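Local structure of hypoxic response protein 1 (Mycobacterium tuberculosis, 1Y5H) at residues T8-I13 against V108-E113; Y85-N90 against L97-E102; G53-R58 against A74-L79; A41-G46 against H114-I119; E25-A30 against R58-K63. The protein is of unknown biochemical function, a secreted homodimeric CBS-domain protein that probably binds zinc and, unlike some relatives, does not seem to bind AMP. One frame throughout, in Å; residues are numbered along the deposited sequence.

Contact 1 of 5, residues T8-I13 against V108-E113; sequences TTARDI and VPVISE
Ala10 points its methyl toward Val110, and both branches of the valine receive it. Ala10 CB lies 4.0 Å from Val110 CG1 and 4.1 Å from Val110 CG2, so the methyl sits almost evenly across the fork. The first torsion of Val110 (chi1 -179°) places CG1 anti to the backbone N and CG2 beside it, which spreads the fork toward the short helix. Both residues are buried. Arg11 reaches the strand in another way. Its chain runs extended to CD, then bends at chi3 (-64°), and this turn brings NH2 to Ser112. The hydroxyl OG of Ser112 lies at the edge of the guanidinium, in its plane, 3.3 Å from Arg11 NH2. The N-H to acceptor angle is only 128°, so the bond is weak; Arg11 is exposed. These two contacts join helix 10-13 to strand 107-112 of the second CBS motif, although 94 residues lie between the segments. Backbone bonds from Ala10 to Ala91 and from Arg11 to Ala89 add to the attachment. The helix start is shaped by a capping box. Thr9 N donates to Asp12 OD1 at 3.1 Å, meeting the oxygen from above the carboxylate plane. In return Asp12 N makes a weak bond to Thr9 OG1 at 3.5 Å. Met96 of helix 93-103 also packs on Ala10.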
# COMPACT_ATOMS: atom_id res chain seq x y z
N THR A 8 -6.55 30.04 -4.97
CA THR A 8 -6.42 28.72 -5.64
C THR A 8 -7.49 27.75 -5.13
O THR A 8 -7.73 27.65 -3.93
CB THR A 8 -5.03 28.10 -5.39
OG1 THR A 8 -4.02 28.99 -5.87
CG2 THR A 8 -4.91 26.76 -6.10
N THR A 9 -8.12 27.03 -6.05
CA THR A 9 -9.15 26.07 -5.69
C THR A 9 -8.75 24.67 -6.15
O THR A 9 -7.79 24.50 -6.90
CB THR A 9 -10.49 26.41 -6.36
OG1 THR A 9 -10.37 26.27 -7.78
CG2 THR A 9 -10.90 27.84 -6.03
N ALA A 10 -9.50 23.67 -5.68
CA ALA A 10 -9.22 22.29 -6.05
C ALA A 10 -9.28 22.14 -7.57
O ALA A 10 -8.45 21.45 -8.16
CB ALA A 10 -10.23 21.37 -5.39
N ARG A 11 -10.26 22.78 -8.20
CA ARG A 11 -10.42 22.71 -9.65
C ARG A 11 -9.18 23.20 -10.38
O ARG A 11 -8.84 22.72 -11.47
CB ARG A 11 -11.64 23.53 -10.08
CG ARG A 11 -11.94 23.46 -11.58
CD ARG A 11 -13.06 24.41 -11.98
NE ARG A 11 -14.34 24.07 -11.38
CZ ARG A 11 -15.07 23.00 -11.70
NH1 ARG A 11 -14.64 22.16 -12.63
NH2 ARG A 11 -16.23 22.78 -11.10
N ASP A 12 -8.49 24.16 -9.78
CA ASP A 12 -7.29 24.75 -10.36
C ASP A 12 -6.06 23.84 -10.38
O ASP A 12 -5.23 23.95 -11.28
CB ASP A 12 -6.92 26.03 -9.59
CG ASP A 12 -7.90 27.15 -9.82
OD1 ASP A 12 -7.95 28.07 -8.98
OD2 ASP A 12 -8.62 27.13 -10.85
N ILE A 13 -5.95 22.94 -9.41
CA ILE A 13 -4.79 22.07 -9.35
C ILE A 13 -5.07 20.57 -9.51
O ILE A 13 -4.15 19.76 -9.53
CB ILE A 13 -4.04 22.26 -8.01
CG1 ILE A 13 -4.93 21.82 -6.84
CG2 ILE A 13 -3.65 23.73 -7.83
CD1 ILE A 13 -4.26 21.95 -5.49
N VAL A 108 -7.27 13.07 -2.79
CA VAL A 108 -8.69 13.23 -2.50
C VAL A 108 -9.49 13.49 -3.77
O VAL A 108 -9.03 14.17 -4.68
CB VAL A 108 -8.88 14.42 -1.54
CG1 VAL A 108 -10.35 14.71 -1.32
CG2 VAL A 108 -8.19 14.12 -0.22
N PRO A 109 -10.72 12.95 -3.84
CA PRO A 109 -11.57 13.15 -5.01
C PRO A 109 -12.16 14.56 -4.97
O PRO A 109 -12.40 15.10 -3.89
CB PRO A 109 -12.67 12.09 -4.85
CG PRO A 109 -12.15 11.14 -3.82
CD PRO A 109 -11.31 11.98 -2.90
N VAL A 110 -12.39 15.14 -6.14
CA VAL A 110 -12.98 16.47 -6.22
C VAL A 110 -14.37 16.29 -6.82
O VAL A 110 -14.53 15.62 -7.86
CB VAL A 110 -12.14 17.40 -7.10
CG1 VAL A 110 -12.76 18.79 -7.14
CG2 VAL A 110 -10.72 17.48 -6.55
N ILE A 111 -15.38 16.86 -6.16
CA ILE A 111 -16.76 16.73 -6.59
C ILE A 111 -17.37 18.06 -7.03
O ILE A 111 -17.04 19.12 -6.49
CB ILE A 111 -17.64 16.15 -5.45
CG1 ILE A 111 -17.11 14.78 -5.03
CG2 ILE A 111 -19.09 16.06 -5.88
CD1 ILE A 111 -17.14 13.75 -6.13
N SER A 112 -18.26 17.98 -8.01
CA SER A 112 -18.96 19.15 -8.52
C SER A 112 -20.31 18.66 -9.00
O SER A 112 -20.39 17.86 -9.93
CB SER A 112 -18.19 19.78 -9.68
OG SER A 112 -18.80 20.99 -10.10
N GLU A 113 -21.37 19.10 -8.33
CA GLU A 113 -22.73 18.69 -8.69
C GLU A 113 -22.90 17.19 -8.46
O GLU A 113 -23.56 16.50 -9.24
CB GLU A 113 -23.02 19.04 -10.15

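Contact 2 of 5, residues Y85-N90 against L97-E102; sequences YYVDAN and LNVMEE
This is an apolar contact between a strand and the helix that follows it, within the beta-alpha-beta unit of the second CBS motif. Strand 87-88 leads into helix 93-103, which returns to strand 107-112, the parallel neighbour of 87-88 in the sheet. Val99 carries the helix side alone. Its two methyls divide the work. CG1 is anti to the backbone N (chi1 173°) and approaches Tyr85 CB at 4.1 Å. CG2 turns to the other partner, Val87. The backbone also takes part, since Tyr86 O lies 4.1 Å from Val99 CG2. No hydrogen bond joins the two segments, so the helix is held here by van der Waals contact. Val108 of strand 107-112 packs on Val99 as well, and Ala10 of the N-terminal helix packs on Val87. The ring of Tyr85 stacks with His103, a probable zinc ligand by similarity, so this contact borders a likely metal site. At the end of the strand, Asp88 OD2 accepts from Asn90 N at 3.0 Å in an Asx turn. The tightest approach between the segments is Val87 CG1 to Val99 CG2, 3.6 Å.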
# COMPACT_ATOMS: atom_id res chain seq x y z
N TYR A 85 -14.69 10.42 1.42
CA TYR A 85 -14.18 11.74 1.72
C TYR A 85 -13.97 12.40 0.37
O TYR A 85 -13.74 11.72 -0.63
CB TYR A 85 -12.87 11.67 2.52
CG TYR A 85 -11.85 10.68 2.00
CD1 TYR A 85 -10.94 11.04 1.00
CD2 TYR A 85 -11.79 9.38 2.49
CE1 TYR A 85 -10.01 10.13 0.51
CE2 TYR A 85 -10.87 8.46 2.01
CZ TYR A 85 -9.98 8.84 1.02
OH TYR A 85 -9.08 7.92 0.53
N TYR A 86 -14.07 13.72 0.34
CA TYR A 86 -13.90 14.47 -0.89
C TYR A 86 -13.93 15.95 -0.58
O TYR A 86 -14.19 16.34 0.56
CB TYR A 86 -15.04 14.15 -1.87
CG TYR A 86 -16.44 14.44 -1.35
CD1 TYR A 86 -16.96 15.74 -1.32
CD2 TYR A 86 -17.26 13.40 -0.92
CE1 TYR A 86 -18.27 15.98 -0.87
CE2 TYR A 86 -18.56 13.63 -0.47
CZ TYR A 86 -19.05 14.92 -0.45
OH TYR A 86 -20.35 15.12 -0.02
N VAL A 87 -13.64 16.75 -1.59
CA VAL A 87 -13.69 18.20 -1.45
C VAL A 87 -14.45 18.74 -2.65
O VAL A 87 -14.49 18.12 -3.72
CB VAL A 87 -12.28 18.85 -1.42
CG1 VAL A 87 -11.53 18.38 -0.19
CG2 VAL A 87 -11.51 18.52 -2.69
N ASP A 88 -15.07 19.89 -2.45
CA ASP A 88 -15.82 20.55 -3.50
C ASP A 88 -14.81 21.19 -4.45
O ASP A 88 -13.69 21.49 -4.06
CB ASP A 88 -16.72 21.63 -2.90
CG ASP A 88 -17.40 22.48 -3.95
OD1 ASP A 88 -18.17 21.93 -4.75
OD2 ASP A 88 -17.16 23.71 -3.96
N ALA A 89 -15.21 21.37 -5.71
CA ALA A 89 -14.33 21.95 -6.71
C ALA A 89 -13.81 23.34 -6.31
O ALA A 89 -12.76 23.77 -6.77
CB ALA A 89 -15.04 22.03 -8.05
N ASN A 90 -14.55 24.02 -5.44
CA ASN A 90 -14.15 25.36 -5.00
C ASN A 90 -13.39 25.36 -3.67
O ASN A 90 -13.10 26.43 -3.12
CB ASN A 90 -15.39 26.25 -4.86
CG ASN A 90 -15.94 26.69 -6.20
OD1 ASN A 90 -17.08 27.15 -6.29
ND2 ASN A 90 -15.13 26.57 -7.25
N LEU A 97 -6.01 20.05 2.63
CA LEU A 97 -5.08 19.52 3.60
C LEU A 97 -5.85 19.02 4.82
O LEU A 97 -5.46 18.03 5.43
CB LEU A 97 -4.07 20.59 4.02
CG LEU A 97 -3.11 21.03 2.90
CD1 LEU A 97 -2.27 22.20 3.39
CD2 LEU A 97 -2.22 19.86 2.49
N ASN A 98 -6.94 19.69 5.17
CA ASN A 98 -7.73 19.26 6.32
C ASN A 98 -8.26 17.85 6.08
O ASN A 98 -8.20 17.00 6.96
CB ASN A 98 -8.92 20.20 6.57
CG ASN A 98 -8.49 21.54 7.13
OD1 ASN A 98 -7.48 21.65 7.82
ND2 ASN A 98 -9.28 22.58 6.86
N VAL A 99 -8.78 17.61 4.88
CA VAL A 99 -9.31 16.29 4.54
C VAL A 99 -8.21 15.24 4.54
O VAL A 99 -8.36 14.16 5.12
CB VAL A 99 -9.99 16.31 3.16
CG1 VAL A 99 -10.39 14.90 2.75
CG2 VAL A 99 -11.22 17.22 3.20
N MSE A 100 -7.09 15.57 3.91
CA MSE A 100 -5.96 14.65 3.85
C MSE A 100 -5.46 14.29 5.24
O MSE A 100 -5.11 13.14 5.50
CB MSE A 100 -4.82 15.26 3.03
CG MSE A 100 -5.07 15.22 1.53
SE MSE A 100 -3.67 16.11 0.54
CE MSE A 100 -4.57 16.25 -1.16
N GLU A 101 -5.42 15.28 6.13
CA GLU A 101 -4.95 15.06 7.49
C GLU A 101 -5.88 14.13 8.27
O GLU A 101 -5.45 13.14 8.85
CB GLU A 101 -4.82 16.39 8.23
N GLU A 102 -7.16 14.47 8.28
CA GLU A 102 -8.16 13.70 9.00
C GLU A 102 -8.23 12.24 8.57
O GLU A 102 -8.29 11.34 9.41
CB GLU A 102 -9.53 14.35 8.85

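Contact 3 of 5, residues G53-R58 against A74-L79; sequences GMLTDR and ATAGEL
Apolar contacts join the segments, and Leu55 makes them all from the strand side. Its CG is anti to the backbone N (chi1 179°), which carries the forked end out from the strand to the short helix. The two methyls then part. CD1 meets Leu79, lying 3.6 Å from Leu79 CB and 4.1 Å from Leu79 CD2. CD2 meets the first turn of the helix, 3.9 Å from Ala76 CB and 4.1 Å from Ala76 CA. The fork of Leu55 thus spans Ala76 and Leu79, three residues apart. The chains of Leu55 and Leu79 run at a slant to each other. All three residues are buried, and Ala30 and Ile44 also pack on Leu55. Leu55 lies in strand 51-56, an edge within this chain of the three-stranded sheet of the first CBS motif, and helix 76-80 packs on it after the connection that follows helix 57-65. No hydrogen bond crosses the contact. Thr75 is the N-cap of helix 76-80, and its OG1 accepts from Glu78 N at 3.3 Å. Thr56 caps helix 57-65 in the same way, with OG1 taking the N of Asp59, just past the segment. Charged contacts lie at the dimer interface, where Asp57 pairs with Arg58 of the second subunit, and Arg58 NH1 meets both Asp57 of the second subunit, in a salt bridge, and Ile39 O of the second subunit.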
# COMPACT_ATOMS: atom_id res chain seq x y z
N GLY A 53 -16.88 6.23 -2.94
CA GLY A 53 -15.76 6.15 -2.02
C GLY A 53 -14.44 5.96 -2.74
O GLY A 53 -14.39 6.04 -3.96
N MSE A 54 -13.38 5.74 -1.97
CA MSE A 54 -12.05 5.51 -2.52
C MSE A 54 -11.63 4.09 -2.14
O MSE A 54 -11.93 3.62 -1.03
CB MSE A 54 -11.02 6.49 -1.94
CG MSE A 54 -11.17 7.94 -2.37
SE MSE A 54 -10.73 8.27 -4.22
CE MSE A 54 -8.84 7.94 -4.19
N LEU A 55 -10.95 3.42 -3.05
CA LEU A 55 -10.47 2.06 -2.82
C LEU A 55 -8.95 2.11 -2.94
O LEU A 55 -8.42 2.60 -3.93
CB LEU A 55 -11.02 1.10 -3.88
CG LEU A 55 -10.55 -0.35 -3.73
CD1 LEU A 55 -11.23 -0.99 -2.52
CD2 LEU A 55 -10.87 -1.14 -5.00
N THR A 56 -8.25 1.60 -1.93
CA THR A 56 -6.79 1.60 -1.97
C THR A 56 -6.26 0.19 -2.15
O THR A 56 -6.98 -0.79 -1.95
CB THR A 56 -6.18 2.18 -0.67
OG1 THR A 56 -6.48 1.31 0.43
CG2 THR A 56 -6.73 3.57 -0.40
N ASP A 57 -5.00 0.09 -2.54
CA ASP A 57 -4.39 -1.21 -2.72
C ASP A 57 -4.38 -1.98 -1.40
O ASP A 57 -4.66 -3.18 -1.38
CB ASP A 57 -2.97 -1.09 -3.31
CG ASP A 57 -2.11 -0.04 -2.61
OD1 ASP A 57 -1.01 0.24 -3.14
OD2 ASP A 57 -2.50 0.51 -1.56
N ARG A 58 -4.08 -1.28 -0.30
CA ARG A 58 -4.06 -1.95 0.99
C ARG A 58 -5.46 -2.43 1.37
O ARG A 58 -5.60 -3.48 2.01
CB ARG A 58 -3.51 -1.03 2.09
CG ARG A 58 -3.37 -1.74 3.42
CD ARG A 58 -2.51 -0.99 4.42
NE ARG A 58 -2.45 -1.69 5.69
CZ ARG A 58 -1.74 -2.79 5.92
NH1 ARG A 58 -1.00 -3.32 4.96
NH2 ARG A 58 -1.78 -3.37 7.12
N ALA A 74 -15.92 -10.26 -4.95
CA ALA A 74 -16.08 -9.09 -4.09
C ALA A 74 -15.92 -7.87 -4.99
O ALA A 74 -15.10 -7.88 -5.91
CB ALA A 74 -15.02 -9.08 -3.00
N THR A 75 -16.69 -6.82 -4.73
CA THR A 75 -16.65 -5.62 -5.57
C THR A 75 -15.93 -4.42 -4.97
O THR A 75 -15.78 -4.31 -3.75
CB THR A 75 -18.06 -5.18 -5.94
OG1 THR A 75 -18.74 -4.73 -4.76
CG2 THR A 75 -18.84 -6.33 -6.55
N ALA A 76 -15.50 -3.52 -5.83
CA ALA A 76 -14.80 -2.31 -5.40
C ALA A 76 -15.70 -1.50 -4.47
O ALA A 76 -15.24 -0.95 -3.47
CB ALA A 76 -14.41 -1.47 -6.61
N GLY A 77 -16.99 -1.44 -4.81
CA GLY A 77 -17.93 -0.70 -3.99
C GLY A 77 -18.07 -1.23 -2.57
O GLY A 77 -18.20 -0.46 -1.62
N GLU A 78 -18.06 -2.56 -2.43
CA GLU A 78 -18.20 -3.19 -1.12
C GLU A 78 -17.13 -2.71 -0.15
O GLU A 78 -17.38 -2.59 1.05
CB GLU A 78 -18.14 -4.70 -1.26
N LEU A 79 -15.93 -2.45 -0.66
CA LEU A 79 -14.85 -1.99 0.19
C LEU A 79 -14.72 -0.46 0.20
O LEU A 79 -14.37 0.13 1.23
CB LEU A 79 -13.51 -2.59 -0.27
CG LEU A 79 -13.25 -4.07 0.06
CD1 LEU A 79 -14.30 -4.95 -0.59
CD2 LEU A 79 -11.86 -4.45 -0.42

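Contact 4 of 5, residues A41-G46 against H114-I119; sequences ALPICG and HRLVGI
Pro43 and Leu116 meet at the middle of this contact, where the sheets of the two CBS motifs face each other. Leu116 CD2 lies 3.6 Å from Pro43 CG and 3.7 Å from Pro43 CB, so a single methyl rests against the CB-CG bond of the pyrrolidine ring. The two side chains cross at about a right angle. Ile119 reaches the same two ring atoms with its CD1, at 4.1 Å from Pro43 CB. Its CG1 is anti to the carbonyl carbon (chi1 -72°), and chi2, also -72°, then turns CD1 to the proline. At the other end Cys45 SG approaches Leu116 CB at 4.3 Å. Further out, strands 41-45 and 115-121 supply these residues. Their short segments run nearly antiparallel, at 156°, but the axes stay 9.1 Å apart and no backbone bond links them. They are strands of separate sheets, packed through their side chains. Pro43 is backed by Met54, and both Leu116 and Ile119 rest on Pro109 of strand 107-112. Cys45 is joined to Cys20 by a disulfide, and Cys20 itself packs on Pro43 and Leu116. The contact is therefore wholly apolar, with no hydrogen bond across it. The two motifs adhere here by hydrophobic burial, and the disulfide from Cys45 to Cys20 ties one side of that apolar layer covalently.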
# COMPACT_ATOMS: atom_id res chain seq x y z
N ALA A 41 -4.70 4.21 -5.12
CA ALA A 41 -6.07 4.55 -4.73
C ALA A 41 -6.89 4.92 -5.96
O ALA A 41 -6.42 5.65 -6.83
CB ALA A 41 -6.07 5.69 -3.72
N LEU A 42 -8.12 4.41 -6.01
CA LEU A 42 -9.02 4.66 -7.13
C LEU A 42 -10.37 5.18 -6.65
O LEU A 42 -10.90 4.72 -5.65
CB LEU A 42 -9.29 3.36 -7.89
CG LEU A 42 -8.17 2.57 -8.56
CD1 LEU A 42 -8.66 1.16 -8.89
CD2 LEU A 42 -7.72 3.29 -9.81
N PRO A 43 -10.93 6.17 -7.36
CA PRO A 43 -12.23 6.69 -6.95
C PRO A 43 -13.26 5.69 -7.48
O PRO A 43 -13.13 5.21 -8.61
CB PRO A 43 -12.30 8.05 -7.65
CG PRO A 43 -11.51 7.83 -8.90
CD PRO A 43 -10.33 7.01 -8.42
N ILE A 44 -14.24 5.34 -6.66
CA ILE A 44 -15.27 4.37 -7.05
C ILE A 44 -16.63 5.06 -7.16
O ILE A 44 -17.04 5.77 -6.25
CB ILE A 44 -15.34 3.22 -6.01
CG1 ILE A 44 -13.95 2.59 -5.83
CG2 ILE A 44 -16.36 2.17 -6.44
CD1 ILE A 44 -13.33 2.08 -7.11
N CYS A 45 -17.33 4.83 -8.27
CA CYS A 45 -18.62 5.48 -8.49
C CYS A 45 -19.77 4.57 -8.85
O CYS A 45 -19.59 3.46 -9.34
CB CYS A 45 -18.52 6.50 -9.62
SG CYS A 45 -17.42 7.91 -9.35
N GLY A 46 -20.97 5.10 -8.62
CA GLY A 46 -22.19 4.40 -8.98
C GLY A 46 -22.53 4.99 -10.34
O GLY A 46 -21.63 5.34 -11.10
N HIS A 114 -22.30 16.69 -7.38
CA HIS A 114 -22.37 15.28 -7.01
C HIS A 114 -21.57 14.35 -7.92
O HIS A 114 -21.59 13.13 -7.72
CB HIS A 114 -23.83 14.82 -6.98
CG HIS A 114 -24.71 15.62 -6.06
ND1 HIS A 114 -24.51 15.66 -4.69
CD2 HIS A 114 -25.78 16.40 -6.31
CE1 HIS A 114 -25.43 16.43 -4.14
NE2 HIS A 114 -26.21 16.90 -5.10
N ARG A 115 -20.88 14.91 -8.90
CA ARG A 115 -20.10 14.10 -9.82
C ARG A 115 -18.59 14.30 -9.67
O ARG A 115 -18.12 15.40 -9.42
CB ARG A 115 -20.52 14.39 -11.26
N LEU A 116 -17.84 13.21 -9.83
CA LEU A 116 -16.39 13.26 -9.74
C LEU A 116 -15.87 14.04 -10.94
O LEU A 116 -16.20 13.72 -12.08
CB LEU A 116 -15.81 11.84 -9.77
CG LEU A 116 -14.28 11.74 -9.72
CD1 LEU A 116 -13.78 12.08 -8.32
CD2 LEU A 116 -13.85 10.33 -10.09
N VAL A 117 -15.07 15.07 -10.68
CA VAL A 117 -14.51 15.88 -11.76
C VAL A 117 -12.99 15.79 -11.80
O VAL A 117 -12.36 16.22 -12.76
CB VAL A 117 -14.93 17.36 -11.65
CG1 VAL A 117 -16.43 17.47 -11.83
CG2 VAL A 117 -14.52 17.94 -10.30
N GLY A 118 -12.39 15.22 -10.76
CA GLY A 118 -10.95 15.08 -10.74
C GLY A 118 -10.43 14.54 -9.43
O GLY A 118 -11.20 14.24 -8.52
N ILE A 119 -9.11 14.40 -9.35
CA ILE A 119 -8.44 13.91 -8.15
C ILE A 119 -7.29 14.87 -7.85
O ILE A 119 -6.56 15.26 -8.75
CB ILE A 119 -7.84 12.49 -8.37
CG1 ILE A 119 -8.95 11.44 -8.45
CG2 ILE A 119 -6.84 12.17 -7.26
CD1 ILE A 119 -9.64 11.14 -7.13

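Contact 5 of 5, residues E25-A30 against R58-K63; sequences ETLTAA and RDIVIK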
# COMPACT_ATOMS: atom_id res chain seq x y z
N GLU A 25 -17.42 -3.34 -10.23
CA GLU A 25 -16.24 -4.01 -10.77
C GLU A 25 -15.61 -4.83 -9.64
O GLU A 25 -15.69 -4.45 -8.47
CB GLU A 25 -15.26 -2.98 -11.35
CG GLU A 25 -15.89 -2.19 -12.51
CD GLU A 25 -14.89 -1.46 -13.38
OE1 GLU A 25 -13.99 -2.12 -13.94
OE2 GLU A 25 -15.00 -0.22 -13.51
N THR A 26 -15.01 -5.97 -9.99
CA THR A 26 -14.40 -6.84 -8.99
C THR A 26 -13.09 -6.27 -8.45
O THR A 26 -12.52 -5.34 -9.01
CB THR A 26 -14.11 -8.24 -9.57
OG1 THR A 26 -13.05 -8.16 -10.53
CG2 THR A 26 -15.37 -8.80 -10.24
N LEU A 27 -12.62 -6.83 -7.34
CA LEU A 27 -11.37 -6.34 -6.76
C LEU A 27 -10.21 -6.69 -7.69
O LEU A 27 -9.23 -5.94 -7.78
CB LEU A 27 -11.13 -6.94 -5.37
CG LEU A 27 -12.18 -6.60 -4.31
CD1 LEU A 27 -11.75 -7.20 -2.97
CD2 LEU A 27 -12.32 -5.08 -4.18
N THR A 28 -10.32 -7.82 -8.38
CA THR A 28 -9.27 -8.21 -9.32
C THR A 28 -9.20 -7.17 -10.43
O THR A 28 -8.12 -6.77 -10.86
CB THR A 28 -9.57 -9.59 -9.92
OG1 THR A 28 -9.54 -10.58 -8.88
CG2 THR A 28 -8.53 -9.95 -10.98
N ALA A 29 -10.36 -6.72 -10.90
CA ALA A 29 -10.38 -5.71 -11.96
C ALA A 29 -9.77 -4.41 -11.45
O ALA A 29 -9.01 -3.75 -12.17
CB ALA A 29 -11.81 -5.47 -12.43
N ALA A 30 -10.09 -4.04 -10.22
CA ALA A 30 -9.55 -2.81 -9.63
C ALA A 30 -8.03 -2.89 -9.51
O ALA A 30 -7.34 -1.90 -9.71
CB ALA A 30 -10.17 -2.58 -8.25
N ARG A 58 -4.08 -1.28 -0.30
CA ARG A 58 -4.06 -1.95 0.99
C ARG A 58 -5.46 -2.43 1.37
O ARG A 58 -5.60 -3.48 2.01
CB ARG A 58 -3.51 -1.03 2.09
CG ARG A 58 -3.37 -1.74 3.42
CD ARG A 58 -2.51 -0.99 4.42
NE ARG A 58 -2.45 -1.69 5.69
CZ ARG A 58 -1.74 -2.79 5.92
NH1 ARG A 58 -1.00 -3.32 4.96
NH2 ARG A 58 -1.78 -3.37 7.12
N ASP A 59 -6.49 -1.68 0.97
CA ASP A 59 -7.88 -2.07 1.25
C ASP A 59 -8.15 -3.46 0.67
O ASP A 59 -8.77 -4.30 1.31
CB ASP A 59 -8.88 -1.11 0.60
CG ASP A 59 -9.07 0.18 1.37
OD1 ASP A 59 -8.63 0.26 2.53
OD2 ASP A 59 -9.68 1.10 0.79
N ILE A 60 -7.72 -3.66 -0.57
CA ILE A 60 -7.93 -4.93 -1.25
C ILE A 60 -7.29 -6.08 -0.48
O ILE A 60 -7.86 -7.16 -0.36
CB ILE A 60 -7.36 -4.88 -2.68
CG1 ILE A 60 -8.17 -3.88 -3.52
CG2 ILE A 60 -7.37 -6.28 -3.32
CD1 ILE A 60 -7.66 -3.72 -4.95
N VAL A 61 -6.10 -5.83 0.06
CA VAL A 61 -5.39 -6.85 0.81
C VAL A 61 -5.97 -7.07 2.21
O VAL A 61 -6.23 -8.21 2.60
CB VAL A 61 -3.89 -6.48 0.96
CG1 VAL A 61 -3.17 -7.50 1.84
CG2 VAL A 61 -3.23 -6.42 -0.41
N ILE A 62 -6.18 -5.98 2.95
CA ILE A 62 -6.66 -6.06 4.33
C ILE A 62 -8.16 -6.28 4.52
O ILE A 62 -8.56 -7.10 5.34
CB ILE A 62 -6.25 -4.79 5.12
CG1 ILE A 62 -4.74 -4.60 5.05
CG2 ILE A 62 -6.73 -4.89 6.56
CD1 ILE A 62 -3.93 -5.78 5.57
N LYS A 63 -8.97 -5.54 3.78
CA LYS A 63 -10.42 -5.67 3.89
C LYS A 63 -10.96 -6.70 2.92
O LYS A 63 -12.09 -7.15 3.05
CB LYS A 63 -11.09 -4.32 3.63
CG LYS A 63 -10.76 -3.23 4.65
CD LYS A 63 -11.50 -1.94 4.33
CE LYS A 63 -11.15 -0.84 5.32
NZ LYS A 63 -11.90 0.42 5.02
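Apolar contact joins 25-30 and 58-63, and Ile60 is its centre. It points toward helix 27-37 and meets Leu27 and Ala30, two residues on one face of that helix. Its CG1 is anti to the carbonyl carbon (chi1 -67°) and the chain then continues extended, which sends CD1 to the first helical turn. CD1 lies 4.3 Å from Ala30 CB. The other branch, CG2, lies 4.3 Å from Leu27 CB. The nearest approach involves a backbone atom, Leu27 O, at 3.9 Å from Ile60 CD1. The packing is buried but not tight. Hydrogen bonds serve each helix by itself. Thr26 is the N-cap of helix 27-37, and its OG1 accepts from Ala29 N at 3.1 Å. Helix 57-65 widens into a pi-type turn at 60-63. On the same helix, Ile62 CG1 lies over the centre of one face of the Arg58 guanidinium, 3.6 Å above the plane. Leu65 of the second subunit packs on Ile60, so the dimer interface reaches this contact. The two helices belong to the first CBS motif. Leu55 of strand 51-56 lies against Ile60, while Leu79 of helix 76-80 packs on Leu27.

Overall arrangement
The contacts fall into two spatial groups, on opposite sides of the chain's centre, with contact 4 between them. Contacts 3 and 5 form one, with centres 5 Å apart; they share helix 57-65. Contacts 1 and 2 form the other, 9 Å apart, on the neighbouring strands 107-112 and 87-88. Contact 4 joins the sheets and is 12 Å from contact 3 and 11 Å from contact 1. Along the chain contacts 3 and 5 interlace, contact 2 follows them, and contact 1 spans all three, bringing the N-terminal helix to the second motif. The two motifs are thus interlocked. The second subunit meets contacts 3 and 5, and touches none of the other three.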